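Local coordinates for protein gluconate kinase (Lactobacillus acidophilus, PDB 3LL3) that probably phosphorylates a sugar or sugar acid such as gluconate at the expense of ATP, as an FGGY-family carbohydrate kinase, and binds ATP and D-xylulose, at residues K17-G25 against Q428-R439; V28-P36 against A55-K66. All coordinates share one frame; numbering follows the deposited sequence.

Interaction 1: K17-G25 against Q428-R439; sequences KGVLYDING and QSGTLAAMFLAR
Tyr21 lies against the helix 429-439 with one ring face on Met435, a selenomethionine here. The CG of Met435 stands 3.9 Å from the ring centroid of Tyr21 and 29° off its normal, a CH-pi contact, while its selenium lies farther out above the ring in a Met-aromatic arrangement. Met435 bends at chi2 and chi3, which brings CE over the rim of that face and on to the carbonyl O of Gly25. CG1 of Val19, a slim beta-branched neighbour two residues back on the strand, packs against the opposite face, toward its rim. At the far end of the ring, Tyr21 OH and Thr431 OG1 share a hydrogen bond of 2.9 Å; the threonine hydroxyl sits between the backbone N and carbonyl carbon (chi1 55°), while CG2 of Val19 packs beside that same oxygen.

Polar bonds flank the Tyr21 contact, one from Lys17 and one to the turn beyond it. Lys17 NZ donates to Gln428 OE1 at 2.6 Å, nearly along the C=O axis, and also forms a salt bridge with Asp10. A water accepts from both Lys17 NZ and Thr431 N in the first turn of the helix. Beyond Tyr21, NH1 of Arg439 reaches Ile23 O at 2.9 Å, from above the carbonyl plane, while its NE is held by Asn445. Two further waters join this guanidinium to Asp22 O and, more weakly at NH2, to Ile23 O. The carbonyl of Ile23 is presented by a type I turn from Asp22 to Gly25, in which Asp22 OD1 accepts from Asn24 N as an Asx turn. Gly25 suits the positive phi (90°) that closes the turn. An aromatic contact, closed by a hydroxyl pair and flanked by hydrogen bonds from Lys17 and Arg439, thus joins the N-terminal family region to the C-terminal one, with directional bonds outside and dispersion within.

Interaction 2: V28-P36 against A55-K66; sequences VASVSKGYP and AVQEIIFDLTQK
Val31 and Lys33 of the strand 28-34 lie over the helix 55-65, which runs nearly antiparallel to it at 158°, with 8.0 Å between the axes. Here a helix packs on the border strand of a mixed sheet, in the actin-like ATPase fold of FGGY kinases: strand 27-34 is outermost, and the helix packs along one face of that sheet.

The apolar contacts form the body of the interface. CG2 of Val31 meets CD2 of Leu63 at 3.7 Å, the two side chains sliding past each other in opposite directions. Ile59 places CG2 under the carbonyl O of Val31, and its CG1, anti to the carbonyl carbon (chi1 -72°), extends CD1 to within 3.6 Å of Lys33 N. These branched side chains pack against the strand backbone, and Ile59 and Leu63 also reach strands 15-22 and 4-11 respectively. Ala55, whose CA is close to that of Lys33, has only a methyl to place there: its CB lies 4.0 Å from Lys33 CB and also meets the ring edge of Tyr35, whose hydroxyl is hydrogen-bonded to Gly12 O and Thr16 OG1.

Charged residues border this core and use their aliphatic portions for packing. Lys33 lays CB and CG on Ala55 and Ile59, then turns its end away from the helix; NZ remains 5.0 Å from Asp62 OD2, a separation at which some electrostatic attraction is likely, though the charged atoms do not touch. No hydrogen bond spans the two segments.

Lys66, at the C-terminal end of its segment, covers the strand's beginning: its CD rests 3.6 Å from Ala29 CB, and the bend at chi4 (65°) folds NZ back to CG2 of Val31.

The two contacts meet through neighbouring antiparallel strands of one sheet, with centres 14 Å apart. Leu20 N to Ala29 O and Gly18 N to Val31 O, each 2.8 Å, are probable hydrogen bonds joining the strand of interaction 1 to that of interaction 2. Alternation along strand 17-22 directs Val19 and Tyr21 to the helix 429-439, and Leu20 away from it. Interaction 1 lies nearer the nucleotide: the side chain of Gln428 is about 4 Å from bound ATP, and that of Lys17 about 11 Å from D-xylulose. Interaction 2 stands apart from the binding sites; the side chain of Ser32 is about 9 Å from ATP.

Interaction 1: K17-G25 against Q428-R439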
loop_
_atom_site.group_PDB
_atom_site.type_symbol
_atom_site.label_atom_id
_atom_site.label_comp_id
_atom_site.label_asym_id
_atom_site.label_seq_id
_atom_site.Cartn_x
_atom_site.Cartn_y
_atom_site.Cartn_z
ATOM N N LYS A 17 12.680 -33.118 -15.269
ATOM C CA LYS A 17 12.912 -32.962 -16.701
ATOM C C LYS A 17 14.211 -33.650 -17.073
ATOM O O LYS A 17 15.209 -33.526 -16.374
ATOM C CB LYS A 17 13.038 -31.495 -17.081
ATOM C CG LYS A 17 12.158 -30.553 -16.314
ATOM C CD LYS A 17 12.653 -29.115 -16.483
ATOM C CE LYS A 17 14.176 -29.025 -16.318
ATOM N NZ LYS A 17 14.625 -27.733 -15.722
ATOM N N GLY A 18 14.206 -34.370 -18.184
ATOM C CA GLY A 18 15.432 -34.934 -18.705
ATOM C C GLY A 18 15.754 -34.319 -20.052
ATOM O O GLY A 18 14.854 -34.062 -20.856
ATOM N N VAL A 19 17.037 -34.065 -20.290
ATOM C CA VAL A 19 17.479 -33.566 -21.579
ATOM C C VAL A 19 18.565 -34.503 -22.102
ATOM O O VAL A 19 19.494 -34.870 -21.383
ATOM C CB VAL A 19 17.998 -32.116 -21.504
ATOM C CG1 VAL A 19 18.447 -31.634 -22.890
ATOM C CG2 VAL A 19 16.926 -31.198 -20.927
ATOM N N LEU A 20 18.405 -34.929 -23.344
ATOM C CA LEU A 20 19.391 -35.768 -24.019
ATOM C C LEU A 20 20.328 -34.867 -24.817
ATOM O O LEU A 20 19.870 -34.056 -25.623
ATOM C CB LEU A 20 18.678 -36.761 -24.945
ATOM C CG LEU A 20 19.513 -37.745 -25.778
ATOM C CD1 LEU A 20 20.321 -38.666 -24.888
ATOM C CD2 LEU A 20 18.618 -38.552 -26.715
ATOM N N TYR A 21 21.629 -34.979 -24.567
ATOM C CA TYR A 21 22.614 -34.165 -25.262
ATOM C C TYR A 21 23.512 -35.068 -26.086
ATOM O O TYR A 21 23.870 -36.161 -25.643
ATOM C CB TYR A 21 23.491 -33.382 -24.272
ATOM C CG TYR A 21 22.760 -32.396 -23.387
ATOM C CD1 TYR A 21 22.313 -32.769 -22.121
ATOM C CD2 TYR A 21 22.548 -31.082 -23.799
ATOM C CE1 TYR A 21 21.653 -31.882 -21.308
ATOM C CE2 TYR A 21 21.885 -30.176 -22.987
ATOM C CZ TYR A 21 21.442 -30.582 -21.740
ATOM O OH TYR A 21 20.782 -29.698 -20.916
ATOM N N ASP A 22 23.887 -34.614 -27.280
ATOM C CA ASP A 22 24.884 -35.334 -28.065
ATOM C C ASP A 22 26.281 -34.991 -27.555
ATOM O O ASP A 22 26.436 -34.169 -26.644
ATOM C CB ASP A 22 24.732 -35.087 -29.580
ATOM C CG ASP A 22 25.102 -33.668 -30.000
ATOM O OD1 ASP A 22 25.944 -33.027 -29.331
ATOM O OD2 ASP A 22 24.551 -33.203 -31.026
ATOM N N ILE A 23 27.292 -35.627 -28.134
ATOM C CA ILE A 23 28.655 -35.531 -27.628
ATOM C C ILE A 23 29.308 -34.181 -27.956
ATOM O O ILE A 23 30.470 -33.943 -27.612
ATOM C CB ILE A 23 29.533 -36.717 -28.141
ATOM C CG1 ILE A 23 30.596 -37.097 -27.107
ATOM C CG2 ILE A 23 30.141 -36.398 -29.495
ATOM C CD1 ILE A 23 30.014 -37.504 -25.780
ATOM N N ASN A 24 28.566 -33.304 -28.626
ATOM C CA ASN A 24 29.011 -31.924 -28.817
ATOM C C ASN A 24 28.320 -30.950 -27.856
ATOM O O ASN A 24 28.542 -29.735 -27.923
ATOM C CB ASN A 24 28.766 -31.463 -30.246
ATOM C CG ASN A 24 29.452 -32.345 -31.268
ATOM O OD1 ASN A 24 30.595 -32.777 -31.080
ATOM N ND2 ASN A 24 28.752 -32.615 -32.364
ATOM N N GLY A 25 27.471 -31.477 -26.980
ATOM C CA GLY A 25 26.798 -30.644 -25.999
ATOM C C GLY A 25 25.469 -30.095 -26.472
ATOM O O GLY A 25 24.811 -29.358 -25.760
ATOM N N GLN A 428 17.584 -23.643 -19.606
ATOM C CA GLN A 428 17.707 -24.874 -18.822
ATOM C C GLN A 428 19.134 -25.051 -18.324
ATOM O O GLN A 428 19.798 -26.044 -18.623
ATOM C CB GLN A 428 17.275 -26.081 -19.662
ATOM C CG GLN A 428 15.821 -25.989 -20.110
ATOM C CD GLN A 428 14.889 -25.727 -18.935
ATOM O OE1 GLN A 428 15.022 -26.359 -17.882
ATOM N NE2 GLN A 428 13.946 -24.788 -19.102
ATOM N N SER A 429 19.593 -24.073 -17.557
ATOM C CA SER A 429 20.966 -24.037 -17.089
ATOM C C SER A 429 21.348 -25.241 -16.230
ATOM O O SER A 429 22.497 -25.670 -16.249
ATOM C CB SER A 429 21.188 -22.764 -16.288
ATOM O OG SER A 429 20.277 -22.733 -15.215
ATOM N N GLY A 430 20.384 -25.781 -15.488
ATOM C CA GLY A 430 20.636 -26.873 -14.557
ATOM C C GLY A 430 21.003 -28.204 -15.205
ATOM O O GLY A 430 22.010 -28.820 -14.834
ATOM N N THR A 431 20.193 -28.678 -16.155
ATOM C CA THR A 431 20.575 -29.872 -16.899
ATOM C C THR A 431 21.823 -29.647 -17.753
ATOM O O THR A 431 22.619 -30.562 -17.932
ATOM C CB THR A 431 19.437 -30.437 -17.769
ATOM O OG1 THR A 431 18.946 -29.417 -18.626
ATOM C CG2 THR A 431 18.297 -30.951 -16.909
ATOM N N LEU A 432 21.994 -28.430 -18.275
ATOM C CA LEU A 432 23.186 -28.100 -19.045
ATOM C C LEU A 432 24.435 -28.309 -18.191
ATOM O O LEU A 432 25.401 -28.932 -18.624
ATOM C CB LEU A 432 23.121 -26.645 -19.520
ATOM C CG LEU A 432 24.275 -26.121 -20.375
ATOM C CD1 LEU A 432 23.832 -24.925 -21.221
ATOM C CD2 LEU A 432 25.468 -25.748 -19.522
ATOM N N ALA A 433 24.423 -27.759 -16.981
ATOM C CA ALA A 433 25.582 -27.879 -16.105
ATOM C C ALA A 433 25.739 -29.309 -15.578
ATOM O O ALA A 433 26.852 -29.756 -15.347
ATOM C CB ALA A 433 25.535 -26.860 -14.969
ATOM N N ALA A 434 24.628 -30.026 -15.415
ATOM C CA ALA A 434 24.703 -31.445 -15.075
ATOM C C ALA A 434 25.398 -32.195 -16.193
ATOM O O ALA A 434 26.267 -33.025 -15.934
ATOM C CB ALA A 434 23.322 -32.040 -14.823
HETATM N N MSE A 435 25.036 -31.852 -17.435
HETATM C CA MSE A 435 25.658 -32.447 -18.607
HETATM C C MSE A 435 27.148 -32.135 -18.594
HETATM O O MSE A 435 27.981 -33.006 -18.889
HETATM C CB MSE A 435 24.960 -31.955 -19.879
HETATM C CG MSE A 435 25.601 -32.354 -21.211
HETATM SE SE MSE A 435 27.078 -31.178 -21.765
HETATM C CE MSE A 435 26.070 -29.590 -22.390
ATOM N N PHE A 436 27.489 -30.910 -18.205
ATOM C CA PHE A 436 28.895 -30.503 -18.144
ATOM C C PHE A 436 29.709 -31.288 -17.084
ATOM O O PHE A 436 30.864 -31.661 -17.320
ATOM C CB PHE A 436 29.039 -28.986 -17.940
ATOM C CG PHE A 436 30.470 -28.522 -17.888
ATOM C CD1 PHE A 436 31.179 -28.302 -19.050
ATOM C CD2 PHE A 436 31.103 -28.315 -16.677
ATOM C CE1 PHE A 436 32.491 -27.888 -19.016
ATOM C CE2 PHE A 436 32.415 -27.904 -16.632
ATOM C CZ PHE A 436 33.110 -27.693 -17.811
ATOM N N LEU A 437 29.124 -31.531 -15.920
ATOM C CA LEU A 437 29.798 -32.367 -14.919
ATOM C C LEU A 437 30.117 -33.739 -15.518
ATOM O O LEU A 437 31.189 -34.306 -15.289
ATOM C CB LEU A 437 28.925 -32.551 -13.687
ATOM C CG LEU A 437 28.515 -31.328 -12.859
ATOM C CD1 LEU A 437 27.627 -31.783 -11.712
ATOM C CD2 LEU A 437 29.713 -30.577 -12.315
ATOM N N ALA A 438 29.175 -34.272 -16.290
ATOM C CA ALA A 438 29.396 -35.548 -16.961
ATOM C C ALA A 438 30.595 -35.442 -17.903
ATOM O O ALA A 438 31.467 -36.322 -17.915
ATOM C CB ALA A 438 28.151 -35.980 -17.723
ATOM N N ARG A 439 30.648 -34.367 -18.687
ATOM C CA ARG A 439 31.764 -34.163 -19.599
ATOM C C ARG A 439 33.084 -34.111 -18.838
ATOM O O ARG A 439 34.088 -34.658 -19.283
ATOM C CB ARG A 439 31.568 -32.906 -20.462
ATOM C CG ARG A 439 30.402 -33.033 -21.440
ATOM C CD ARG A 439 30.333 -31.864 -22.434
ATOM N NE ARG A 439 31.552 -31.704 -23.228
ATOM C CZ ARG A 439 31.793 -32.333 -24.378
ATOM N NH1 ARG A 439 30.904 -33.181 -24.885
ATOM N NH2 ARG A 439 32.929 -32.112 -25.031
HETATM O O HOH W 1 17.411 -27.469 -15.775
HETATM O O HOH W 2 27.929 -33.362 -24.237
HETATM O O HOH W 3 33.368 -33.771 -27.882
#

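Interaction 2: V28-P36 against A55-K66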
loop_
_atom_site.group_PDB
_atom_site.type_symbol
_atom_site.label_atom_id
_atom_site.label_comp_id
_atom_site.label_asym_id
_atom_site.label_seq_id
_atom_site.Cartn_x
_atom_site.Cartn_y
_atom_site.Cartn_z
ATOM N N VAL A 28 19.316 -32.609 -27.932
ATOM C CA VAL A 28 18.663 -33.201 -29.092
ATOM C C VAL A 28 17.222 -33.609 -28.796
ATOM O O VAL A 28 16.404 -33.751 -29.708
ATOM C CB VAL A 28 19.486 -34.370 -29.691
ATOM C CG1 VAL A 28 20.874 -33.883 -30.073
ATOM C CG2 VAL A 28 19.590 -35.516 -28.726
ATOM N N ALA A 29 16.912 -33.776 -27.514
ATOM C CA ALA A 29 15.556 -34.075 -27.084
ATOM C C ALA A 29 15.432 -33.821 -25.598
ATOM O O ALA A 29 16.427 -33.768 -24.890
ATOM C CB ALA A 29 15.214 -35.523 -27.388
ATOM N N SER A 30 14.201 -33.678 -25.134
ATOM C CA SER A 30 13.927 -33.587 -23.719
ATOM C C SER A 30 12.533 -34.134 -23.439
ATOM O O SER A 30 11.635 -34.033 -24.276
ATOM C CB SER A 30 14.041 -32.138 -23.262
ATOM O OG SER A 30 13.173 -31.323 -24.013
ATOM N N VAL A 31 12.367 -34.729 -22.265
ATOM C CA VAL A 31 11.086 -35.266 -21.838
ATOM C C VAL A 31 10.931 -34.926 -20.355
ATOM O O VAL A 31 11.907 -34.976 -19.614
ATOM C CB VAL A 31 11.047 -36.805 -22.012
ATOM C CG1 VAL A 31 9.795 -37.389 -21.383
ATOM C CG2 VAL A 31 11.140 -37.192 -23.489
ATOM N N SER A 32 9.727 -34.576 -19.916
ATOM C CA SER A 32 9.501 -34.373 -18.488
ATOM C C SER A 32 8.199 -35.027 -18.016
ATOM O O SER A 32 7.286 -35.229 -18.815
ATOM C CB SER A 32 9.541 -32.884 -18.136
ATOM O OG SER A 32 8.545 -32.178 -18.834
ATOM N N LYS A 33 8.140 -35.379 -16.727
ATOM C CA LYS A 33 6.954 -35.989 -16.116
ATOM C C LYS A 33 6.744 -35.478 -14.687
ATOM O O LYS A 33 7.696 -35.382 -13.907
ATOM C CB LYS A 33 7.068 -37.524 -16.083
ATOM C CG LYS A 33 7.124 -38.208 -17.459
ATOM C CD LYS A 33 5.998 -37.737 -18.407
ATOM C CE LYS A 33 6.215 -38.245 -19.839
ATOM N NZ LYS A 33 5.343 -37.553 -20.836
ATOM N N GLY A 34 5.496 -35.169 -14.336
ATOM C CA GLY A 34 5.194 -34.611 -13.029
ATOM C C GLY A 34 4.708 -35.598 -11.975
ATOM O O GLY A 34 4.406 -36.757 -12.264
ATOM N N TYR A 35 4.645 -35.126 -10.736
ATOM C CA TYR A 35 4.086 -35.894 -9.628
ATOM C C TYR A 35 3.355 -34.924 -8.720
ATOM O O TYR A 35 3.699 -33.753 -8.669
ATOM C CB TYR A 35 5.184 -36.641 -8.867
ATOM C CG TYR A 35 6.558 -36.055 -9.074
ATOM C CD1 TYR A 35 7.385 -36.508 -10.101
ATOM C CD2 TYR A 35 7.021 -35.031 -8.260
ATOM C CE1 TYR A 35 8.647 -35.962 -10.297
ATOM C CE2 TYR A 35 8.271 -34.477 -8.445
ATOM C CZ TYR A 35 9.088 -34.942 -9.459
ATOM O OH TYR A 35 10.337 -34.368 -9.639
ATOM N N PRO A 36 2.333 -35.408 -8.008
ATOM C CA PRO A 36 1.519 -34.518 -7.179
ATOM C C PRO A 36 2.260 -34.121 -5.907
ATOM O O PRO A 36 3.081 -34.892 -5.399
ATOM C CB PRO A 36 0.316 -35.389 -6.797
ATOM C CG PRO A 36 0.547 -36.743 -7.420
ATOM C CD PRO A 36 1.974 -36.821 -7.816
ATOM N N ALA A 55 8.870 -41.724 -12.385
ATOM C CA ALA A 55 8.996 -40.699 -13.427
ATOM C C ALA A 55 10.409 -40.722 -14.005
ATOM O O ALA A 55 10.596 -40.650 -15.214
ATOM C CB ALA A 55 8.653 -39.317 -12.881
ATOM N N VAL A 56 11.401 -40.862 -13.134
ATOM C CA VAL A 56 12.802 -40.908 -13.544
ATOM C C VAL A 56 13.093 -42.043 -14.529
ATOM O O VAL A 56 13.762 -41.829 -15.542
ATOM C CB VAL A 56 13.745 -41.035 -12.321
ATOM C CG1 VAL A 56 15.109 -41.485 -12.752
ATOM C CG2 VAL A 56 13.831 -39.709 -11.596
ATOM N N GLN A 57 12.600 -43.247 -14.244
ATOM C CA GLN A 57 12.840 -44.370 -15.153
ATOM C C GLN A 57 12.164 -44.136 -16.489
ATOM O O GLN A 57 12.698 -44.476 -17.536
ATOM C CB GLN A 57 12.282 -45.671 -14.591
ATOM C CG GLN A 57 12.805 -46.049 -13.236
ATOM C CD GLN A 57 12.087 -47.269 -12.708
ATOM O OE1 GLN A 57 11.338 -47.188 -11.737
ATOM N NE2 GLN A 57 12.275 -48.394 -13.374
ATOM N N GLU A 58 10.961 -43.581 -16.419
ATOM C CA GLU A 58 10.134 -43.354 -17.580
ATOM C C GLU A 58 10.796 -42.317 -18.490
ATOM O O GLU A 58 10.938 -42.526 -19.693
ATOM C CB GLU A 58 8.770 -42.874 -17.112
ATOM C CG GLU A 58 7.635 -43.203 -18.038
ATOM C CD GLU A 58 6.303 -42.777 -17.456
ATOM O OE1 GLU A 58 6.105 -42.971 -16.232
ATOM O OE2 GLU A 58 5.463 -42.248 -18.216
ATOM N N ILE A 59 11.223 -41.210 -17.902
ATOM C CA ILE A 59 11.928 -40.177 -18.642
ATOM C C ILE A 59 13.171 -40.723 -19.341
ATOM O O ILE A 59 13.344 -40.529 -20.546
ATOM C CB ILE A 59 12.284 -38.984 -17.731
ATOM C CG1 ILE A 59 11.013 -38.203 -17.393
ATOM C CG2 ILE A 59 13.293 -38.071 -18.400
ATOM C CD1 ILE A 59 11.161 -37.282 -16.210
ATOM N N ILE A 60 14.024 -41.425 -18.603
ATOM C CA ILE A 60 15.254 -41.950 -19.188
ATOM C C ILE A 60 14.967 -42.928 -20.330
ATOM O O ILE A 60 15.592 -42.866 -21.392
ATOM C CB ILE A 60 16.136 -42.603 -18.132
ATOM C CG1 ILE A 60 16.567 -41.550 -17.110
ATOM C CG2 ILE A 60 17.342 -43.298 -18.790
ATOM C CD1 ILE A 60 17.299 -42.121 -15.906
ATOM N N PHE A 61 13.998 -43.807 -20.126
ATOM C CA PHE A 61 13.639 -44.752 -21.172
ATOM C C PHE A 61 13.188 -44.029 -22.450
ATOM O O PHE A 61 13.680 -44.330 -23.544
ATOM C CB PHE A 61 12.566 -45.725 -20.682
ATOM C CG PHE A 61 12.156 -46.743 -21.707
ATOM C CD1 PHE A 61 13.040 -47.724 -22.121
ATOM C CD2 PHE A 61 10.890 -46.717 -22.265
ATOM C CE1 PHE A 61 12.668 -48.666 -23.070
ATOM C CE2 PHE A 61 10.515 -47.659 -23.208
ATOM C CZ PHE A 61 11.405 -48.629 -23.608
ATOM N N ASP A 62 12.267 -43.074 -22.308
ATOM C CA ASP A 62 11.739 -42.348 -23.457
ATOM C C ASP A 62 12.843 -41.662 -24.256
ATOM O O ASP A 62 12.824 -41.656 -25.490
ATOM C CB ASP A 62 10.707 -41.316 -23.013
ATOM C CG ASP A 62 9.418 -41.948 -22.571
ATOM O OD1 ASP A 62 9.349 -43.195 -22.553
ATOM O OD2 ASP A 62 8.473 -41.201 -22.246
ATOM N N LEU A 63 13.804 -41.083 -23.544
ATOM C CA LEU A 63 14.946 -40.441 -24.186
ATOM C C LEU A 63 15.777 -41.436 -25.002
ATOM O O LEU A 63 16.128 -41.162 -26.149
ATOM C CB LEU A 63 15.819 -39.734 -23.144
ATOM C CG LEU A 63 15.188 -38.478 -22.530
ATOM C CD1 LEU A 63 16.078 -37.876 -21.441
ATOM C CD2 LEU A 63 14.864 -37.432 -23.612
ATOM N N THR A 64 16.097 -42.589 -24.414
ATOM C CA THR A 64 16.915 -43.578 -25.108
ATOM C C THR A 64 16.193 -44.170 -26.317
ATOM O O THR A 64 16.833 -44.653 -27.250
ATOM C CB THR A 64 17.336 -44.729 -24.173
ATOM O OG1 THR A 64 16.172 -45.459 -23.751
ATOM C CG2 THR A 64 18.081 -44.176 -22.962
ATOM N N GLN A 65 14.861 -44.146 -26.284
ATOM C CA GLN A 65 14.052 -44.644 -27.392
ATOM C C GLN A 65 14.198 -43.742 -28.613
ATOM O O GLN A 65 13.950 -44.157 -29.742
ATOM C CB GLN A 65 12.579 -44.707 -26.987
ATOM C CG GLN A 65 12.245 -45.820 -26.018
ATOM C CD GLN A 65 12.473 -47.190 -26.624
ATOM O OE1 GLN A 65 13.608 -47.669 -26.699
ATOM N NE2 GLN A 65 11.392 -47.831 -27.066
ATOM N N LYS A 66 14.609 -42.503 -28.377
ATOM C CA LYS A 66 14.648 -41.494 -29.421
ATOM C C LYS A 66 15.886 -41.587 -30.296
ATOM O O LYS A 66 15.968 -40.921 -31.318
ATOM C CB LYS A 66 14.552 -40.093 -28.806
ATOM C CG LYS A 66 13.189 -39.783 -28.225
ATOM C CD LYS A 66 13.083 -38.330 -27.834
ATOM C CE LYS A 66 11.628 -37.894 -27.786
ATOM N NZ LYS A 66 10.867 -38.596 -26.717
#